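Local coordinates for protein alpha-1,4-endofucoidanase (Mariniflexile fucanivorans, PDB 6DLH) that hydrolyses alpha-1,4 linkages inside fucoidan chains as a retaining endo-acting enzyme of glycoside hydrolase family 107, and carries bound calcium ions, at residues G47-L51 with I63-F68; Y80-T86 with L142-V148. All coordinates share one frame; numbering follows the deposited sequence.

Interaction 1 of 2, residues G47-L51 with I63-F68; sequences GMLWL and IRIDDF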
loop_
_atom_site.group_PDB
_atom_site.type_symbol
_atom_site.label_atom_id
_atom_site.label_comp_id
_atom_site.label_asym_id
_atom_site.label_seq_id
_atom_site.Cartn_x
_atom_site.Cartn_y
_atom_site.Cartn_z
ATOM N N GLY A 47 -9.171 -9.285 11.738
ATOM C CA GLY A 47 -8.304 -8.543 10.831
ATOM C C GLY A 47 -9.027 -8.049 9.580
ATOM O O GLY A 47 -10.109 -8.521 9.250
ATOM N N MET A 48 -8.408 -7.081 8.895
ATOM C CA MET A 48 -8.934 -6.512 7.665
ATOM C C MET A 48 -7.818 -6.524 6.623
ATOM O O MET A 48 -6.679 -6.874 6.942
ATOM C CB MET A 48 -9.418 -5.073 7.886
ATOM C CG MET A 48 -10.327 -4.917 9.091
ATOM S SD MET A 48 -10.942 -3.230 9.324
ATOM C CE MET A 48 -12.264 -3.134 8.116
ATOM N N LEU A 49 -8.153 -6.151 5.380
ATOM C CA LEU A 49 -7.185 -6.186 4.297
ATOM C C LEU A 49 -7.204 -4.858 3.554
ATOM O O LEU A 49 -8.268 -4.401 3.135
ATOM C CB LEU A 49 -7.508 -7.340 3.337
ATOM C CG LEU A 49 -6.598 -7.419 2.109
ATOM C CD1 LEU A 49 -5.171 -7.744 2.519
ATOM C CD2 LEU A 49 -7.100 -8.445 1.096
ATOM N N TRP A 50 -6.011 -4.277 3.365
ATOM C CA TRP A 50 -5.854 -3.032 2.627
ATOM C C TRP A 50 -4.812 -3.221 1.528
ATOM O O TRP A 50 -3.610 -3.307 1.798
ATOM C CB TRP A 50 -5.500 -1.889 3.589
ATOM C CG TRP A 50 -5.612 -0.514 3.011
ATOM C CD1 TRP A 50 -6.733 0.262 2.931
ATOM C CD2 TRP A 50 -4.540 0.279 2.469
ATOM N NE1 TRP A 50 -6.437 1.476 2.369
ATOM C CE2 TRP A 50 -5.100 1.514 2.073
ATOM C CE3 TRP A 50 -3.169 0.063 2.273
ATOM C CZ2 TRP A 50 -4.329 2.529 1.504
ATOM C CZ3 TRP A 50 -2.409 1.067 1.710
ATOM C CH2 TRP A 50 -2.985 2.278 1.326
ATOM N N LEU A 51 -5.295 -3.330 0.284
ATOM C CA LEU A 51 -4.437 -3.784 -0.799
ATOM C C LEU A 51 -4.694 -2.946 -2.049
ATOM O O LEU A 51 -5.649 -3.177 -2.791
ATOM C CB LEU A 51 -4.662 -5.286 -1.027
ATOM C CG LEU A 51 -3.872 -5.947 -2.156
ATOM C CD1 LEU A 51 -2.372 -5.774 -1.957
ATOM C CD2 LEU A 51 -4.217 -7.431 -2.271
ATOM N N ILE A 63 1.384 7.045 -1.327
ATOM C CA ILE A 63 0.087 6.469 -1.011
ATOM C C ILE A 63 0.008 6.269 0.497
ATOM O O ILE A 63 1.002 5.898 1.118
ATOM C CB ILE A 63 -0.160 5.174 -1.816
ATOM C CG1 ILE A 63 -0.299 5.468 -3.316
ATOM C CG2 ILE A 63 -1.347 4.381 -1.266
ATOM C CD1 ILE A 63 -1.387 6.468 -3.676
ATOM N N ARG A 64 -1.173 6.547 1.073
ATOM C CA ARG A 64 -1.328 6.582 2.522
ATOM C C ARG A 64 -2.579 5.807 2.939
ATOM O O ARG A 64 -3.557 5.768 2.202
ATOM C CB ARG A 64 -1.363 8.040 3.001
ATOM C CG ARG A 64 -0.085 8.820 2.717
ATOM C CD ARG A 64 1.063 8.250 3.531
ATOM N NE ARG A 64 2.307 8.993 3.439
ATOM C CZ ARG A 64 3.364 8.605 2.733
ATOM N NH1 ARG A 64 3.306 7.506 1.999
ATOM N NH2 ARG A 64 4.478 9.316 2.765
ATOM N N ILE A 65 -2.544 5.220 4.144
ATOM C CA ILE A 65 -3.655 4.435 4.662
ATOM C C ILE A 65 -4.573 5.289 5.546
ATOM O O ILE A 65 -5.557 4.776 6.083
ATOM C CB ILE A 65 -3.141 3.176 5.394
ATOM C CG1 ILE A 65 -4.253 2.130 5.553
ATOM C CG2 ILE A 65 -2.501 3.546 6.733
ATOM C CD1 ILE A 65 -3.782 0.776 6.041
ATOM N N ASP A 66 -4.269 6.590 5.685
ATOM C CA ASP A 66 -4.887 7.453 6.689
ATOM C C ASP A 66 -6.392 7.634 6.485
ATOM O O ASP A 66 -7.139 7.686 7.459
ATOM C CB ASP A 66 -4.148 8.787 6.848
ATOM C CG ASP A 66 -2.739 8.576 7.367
ATOM O OD1 ASP A 66 -1.894 8.108 6.574
ATOM O OD2 ASP A 66 -2.507 8.839 8.566
ATOM N N ASP A 67 -6.832 7.765 5.232
ATOM C CA ASP A 67 -8.251 7.912 4.939
ATOM C C ASP A 67 -9.006 6.664 5.396
ATOM O O ASP A 67 -10.082 6.767 5.989
ATOM C CB ASP A 67 -8.493 8.231 3.461
ATOM C CG ASP A 67 -8.126 9.658 3.083
ATOM O OD1 ASP A 67 -7.906 10.472 4.001
ATOM O OD2 ASP A 67 -8.072 9.950 1.869
ATOM N N PHE A 68 -8.426 5.488 5.118
ATOM C CA PHE A 68 -9.007 4.231 5.553
ATOM C C PHE A 68 -9.166 4.260 7.072
ATOM O O PHE A 68 -10.242 3.981 7.595
ATOM C CB PHE A 68 -8.195 3.039 5.036
ATOM C CG PHE A 68 -8.537 1.692 5.636
ATOM C CD1 PHE A 68 -9.653 0.981 5.213
ATOM C CD2 PHE A 68 -7.731 1.120 6.609
ATOM C CE1 PHE A 68 -9.950 -0.265 5.746
ATOM C CE2 PHE A 68 -8.022 -0.130 7.140
ATOM C CZ PHE A 68 -9.133 -0.823 6.706
#

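Interaction 2 of 2, residues Y80-T86 with L142-V148; sequences YVQLPLT and LRTEIYV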
loop_
_atom_site.group_PDB
_atom_site.type_symbol
_atom_site.label_atom_id
_atom_site.label_comp_id
_atom_site.label_asym_id
_atom_site.label_seq_id
_atom_site.Cartn_x
_atom_site.Cartn_y
_atom_site.Cartn_z
ATOM N N TYR A 80 -6.112 -6.020 13.700
ATOM C CA TYR A 80 -4.987 -5.921 12.782
ATOM C C TYR A 80 -5.468 -5.712 11.347
ATOM O O TYR A 80 -6.640 -5.933 11.033
ATOM C CB TYR A 80 -4.060 -7.136 12.929
ATOM C CG TYR A 80 -4.613 -8.448 12.426
ATOM C CD1 TYR A 80 -5.480 -9.218 13.199
ATOM C CD2 TYR A 80 -4.257 -8.932 11.173
ATOM C CE1 TYR A 80 -5.982 -10.426 12.729
ATOM C CE2 TYR A 80 -4.741 -10.140 10.695
ATOM C CZ TYR A 80 -5.616 -10.883 11.472
ATOM O OH TYR A 80 -6.104 -12.063 10.985
ATOM N N VAL A 81 -4.533 -5.276 10.491
ATOM C CA VAL A 81 -4.754 -5.080 9.069
ATOM C C VAL A 81 -3.608 -5.746 8.304
ATOM O O VAL A 81 -2.445 -5.616 8.691
ATOM C CB VAL A 81 -4.839 -3.579 8.734
ATOM C CG1 VAL A 81 -4.981 -3.327 7.233
ATOM C CG2 VAL A 81 -5.949 -2.876 9.504
ATOM N N GLN A 82 -3.953 -6.447 7.212
ATOM C CA GLN A 82 -2.988 -7.031 6.294
ATOM C C GLN A 82 -2.626 -6.016 5.213
ATOM O O GLN A 82 -3.508 -5.403 4.614
ATOM C CB GLN A 82 -3.514 -8.334 5.677
ATOM C CG GLN A 82 -2.546 -8.969 4.679
ATOM C CD GLN A 82 -3.032 -10.256 4.051
ATOM O OE1 GLN A 82 -3.006 -10.413 2.833
ATOM N NE2 GLN A 82 -3.481 -11.191 4.876
ATOM N N LEU A 83 -1.314 -5.857 4.991
ATOM C CA LEU A 83 -0.752 -4.960 3.993
ATOM C C LEU A 83 0.092 -5.773 3.015
ATOM O O LEU A 83 0.665 -6.795 3.384
ATOM C CB LEU A 83 0.150 -3.934 4.684
ATOM C CG LEU A 83 -0.504 -3.058 5.748
ATOM C CD1 LEU A 83 0.575 -2.355 6.570
ATOM C CD2 LEU A 83 -1.450 -2.048 5.109
ATOM N N PRO A 84 0.234 -5.342 1.746
ATOM C CA PRO A 84 1.198 -5.982 0.853
ATOM C C PRO A 84 2.598 -5.577 1.300
ATOM O O PRO A 84 2.774 -4.479 1.830
ATOM C CB PRO A 84 0.897 -5.325 -0.498
ATOM C CG PRO A 84 0.322 -3.971 -0.130
ATOM C CD PRO A 84 -0.489 -4.226 1.119
ATOM N N LEU A 85 3.559 -6.504 1.153
ATOM C CA LEU A 85 4.924 -6.125 0.813
ATOM C C LEU A 85 5.079 -6.298 -0.695
ATOM O O LEU A 85 5.622 -5.420 -1.358
ATOM C CB LEU A 85 5.957 -6.954 1.583
ATOM C CG LEU A 85 7.398 -6.868 1.063
ATOM C CD1 LEU A 85 7.880 -5.421 0.947
ATOM C CD2 LEU A 85 8.355 -7.661 1.947
ATOM N N THR A 86 4.570 -7.428 -1.217
ATOM C CA THR A 86 4.424 -7.634 -2.652
ATOM C C THR A 86 2.948 -7.800 -2.981
ATOM O O THR A 86 2.138 -8.028 -2.086
ATOM C CB THR A 86 5.195 -8.866 -3.155
ATOM O OG1 THR A 86 4.330 -10.003 -3.179
ATOM C CG2 THR A 86 6.447 -9.161 -2.353
ATOM N N LEU A 142 -3.341 -0.818 16.256
ATOM C CA LEU A 142 -3.528 -2.045 15.489
ATOM C C LEU A 142 -2.190 -2.741 15.229
ATOM O O LEU A 142 -1.177 -2.082 15.017
ATOM C CB LEU A 142 -4.217 -1.701 14.159
ATOM C CG LEU A 142 -5.663 -1.194 14.250
ATOM C CD1 LEU A 142 -6.120 -0.576 12.934
ATOM C CD2 LEU A 142 -6.620 -2.306 14.664
ATOM N N ARG A 143 -2.218 -4.083 15.214
ATOM C CA ARG A 143 -1.105 -4.925 14.795
ATOM C C ARG A 143 -1.149 -5.065 13.277
ATOM O O ARG A 143 -2.086 -4.583 12.643
ATOM C CB ARG A 143 -1.156 -6.281 15.516
ATOM C CG ARG A 143 -0.699 -6.205 16.967
ATOM C CD ARG A 143 -1.078 -7.371 17.861
ATOM N NE ARG A 143 0.099 -8.188 18.078
ATOM C CZ ARG A 143 0.748 -8.328 19.229
ATOM N NH1 ARG A 143 0.123 -8.185 20.387
ATOM N NH2 ARG A 143 2.029 -8.626 19.204
ATOM N N THR A 144 -0.119 -5.691 12.694
ATOM C CA THR A 144 -0.016 -5.774 11.244
ATOM C C THR A 144 0.319 -7.201 10.810
ATOM O O THR A 144 0.973 -7.953 11.537
ATOM C CB THR A 144 0.985 -4.752 10.683
ATOM O OG1 THR A 144 2.294 -5.249 10.961
ATOM C CG2 THR A 144 0.839 -3.382 11.305
ATOM N N GLU A 145 -0.172 -7.549 9.615
ATOM C CA GLU A 145 0.109 -8.796 8.919
ATOM C C GLU A 145 0.593 -8.400 7.531
ATOM O O GLU A 145 -0.005 -7.530 6.904
ATOM C CB GLU A 145 -1.161 -9.656 8.845
ATOM C CG GLU A 145 -0.991 -10.999 8.135
ATOM C CD GLU A 145 -2.264 -11.826 7.922
ATOM O OE1 GLU A 145 -3.350 -11.226 7.721
ATOM O OE2 GLU A 145 -2.174 -13.081 7.940
ATOM N N ILE A 146 1.675 -9.029 7.063
ATOM C CA ILE A 146 2.285 -8.606 5.813
ATOM C C ILE A 146 2.182 -9.729 4.791
ATOM O O ILE A 146 2.566 -10.864 5.075
ATOM C CB ILE A 146 3.741 -8.139 6.033
ATOM C CG1 ILE A 146 3.829 -6.967 7.022
ATOM C CG2 ILE A 146 4.409 -7.818 4.701
ATOM C CD1 ILE A 146 3.249 -5.662 6.513
ATOM N N TYR A 147 1.672 -9.381 3.602
ATOM C CA TYR A 147 1.490 -10.329 2.519
ATOM C C TYR A 147 2.704 -10.318 1.595
ATOM O O TYR A 147 3.126 -9.261 1.129
ATOM C CB TYR A 147 0.249 -9.985 1.695
ATOM C CG TYR A 147 0.087 -10.840 0.463
ATOM C CD1 TYR A 147 0.789 -10.567 -0.706
ATOM C CD2 TYR A 147 -0.764 -11.936 0.467
ATOM C CE1 TYR A 147 0.655 -11.360 -1.834
ATOM C CE2 TYR A 147 -0.921 -12.731 -0.655
ATOM C CZ TYR A 147 -0.211 -12.442 -1.809
ATOM O OH TYR A 147 -0.378 -13.237 -2.906
ATOM N N VAL A 148 3.226 -11.518 1.311
ATOM C CA VAL A 148 4.308 -11.717 0.359
ATOM C C VAL A 148 3.940 -12.900 -0.526
ATOM O O VAL A 148 3.613 -13.970 -0.025
ATOM C CB VAL A 148 5.662 -11.951 1.061
ATOM C CG1 VAL A 148 6.730 -12.410 0.073
ATOM C CG2 VAL A 148 6.138 -10.719 1.824
#

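Interaction 1 of 2, residues G47-L51 with I63-F68
Ile65 lies over one face of the Trp50 indole: its CG1 sits 3.6 Å from the centroid of the five-membered ring of Trp50 and 13° off the ring normal, a CH-pi contact made almost squarely from above. CD1 of Ile65 follows over the same rings, reaching CD2 of Trp50 at 3.7 Å. Placing CG1 opposite the backbone N (chi1 -162°) is what lays this branch across the indole. At the far rim, near the ring plane, Ile63 CG2 meets Trp50 CH2 at 3.7 Å, while the carbonyl O of Arg64 approaches Trp50 CZ2 obliquely at 3.4 Å. Phe68 takes the pyrrole end. Trp50 CD1 stands over one face of the phenyl ring, offset toward its rim and 3.6 Å from Phe68 CG, the ring planes inclined at 45°, an oblique pair. From the strand, Met48 brings SD obliquely to Phe68 CZ at 4.0 Å, a Met-aromatic contact.

The second shell fixes the indole. Trp50 NE1 donates to the carbonyl O of Leu395, and the ring of Trp133, on helix 129-139, meets Trp50 edge-to-face. The contact joins the end of strand 46-49 and the residue after it to the lead-in and first turn of helix 66-71, within a beta-alpha-beta unit of the catalytic domain. No hydrogen bond crosses between the two segments and 312 Å² is buried, which is consistent with a contact made chiefly by apolar burial and CH-pi and aromatic packing, the one polar atom of the indole being satisfied by Leu395.

Interaction 2 of 2, residues Y80-T86 with L142-V148
Gln82 NE2 donates to Glu145 OE1 at 2.8 Å, a nearly straight bond. The donor lies above the carboxylate plane rather than in it, and amide and carboxylate are turned 85° against each other. Both side chains run out extended, Gln82 with CG opposite its backbone N (chi1 179°), which carries the amide out to the carboxylate. Glu145 OE1 also lies near the plane of the Tyr80 ring, at its edge, 3.5 Å from CE2 of Tyr80; beyond the strands, Thr379 OG1 hydrogen-bonds the same oxygen and Tyr290 OH hydrogen-bonds OE2. The far end of the amide, Gln82 OE1, lies 3.5 Å from Tyr147 CB. With an alanine in place of Gln82, Glu145 OE1 would probably lose its amide donor and a gap would open beside Tyr147.

Backbone bonds tie the strands in parallel register. Leu83 gives N-H to Glu145 O at 2.9 Å and its O takes Tyr147 N at 2.8 Å; Glu145 N to Val81 O and Leu85 N to Tyr147 O continue the ladder, with a weak bond from Val81 N to Arg143 O. These are adjacent strands of the parallel sheet at the heart of the catalytic domain, the N-to-C directions of the paired segments differing by 29°, and family 107 resembles the GH29 alpha-L-fucosidases.

Tyr80, Gln82, Glu145 and Tyr147 share one face, where Tyr147 OH is hydrogen-bonded to Asp226. Val81, Leu83, Thr144 and Ile146 occupy the other; there Leu137 of helix 129-139 packs on Val81, Leu83 and Thr144. Past the strand end, Leu85 CB fits against Ile146 CG2 at 3.6 Å, and lies alongside Val148.

In the fold
The two contacts follow one another in sequence, 47-68 and then 80-148, and their centres are 10 Å apart. Both reach the same parallel sheet; helix 66-71 is the element before strand 80-84, across a connection that carries the calcium ligands Thr77 and Asp79. The two meet through the backbone, where Met48 O lies 2.8 Å from Gln82 N and Met48 N lies 3.0 Å from Tyr80 O, both probable hydrogen bonds. Helix 129-139 touches each, through Trp133 and Ala136 in the first and Leu137 in the second. Strand 80-84, the middle strand of the sheet, has strand 46-49 of interaction 1 on one side and strand 143-149 on the other, apart from the Ig-like domains that follow.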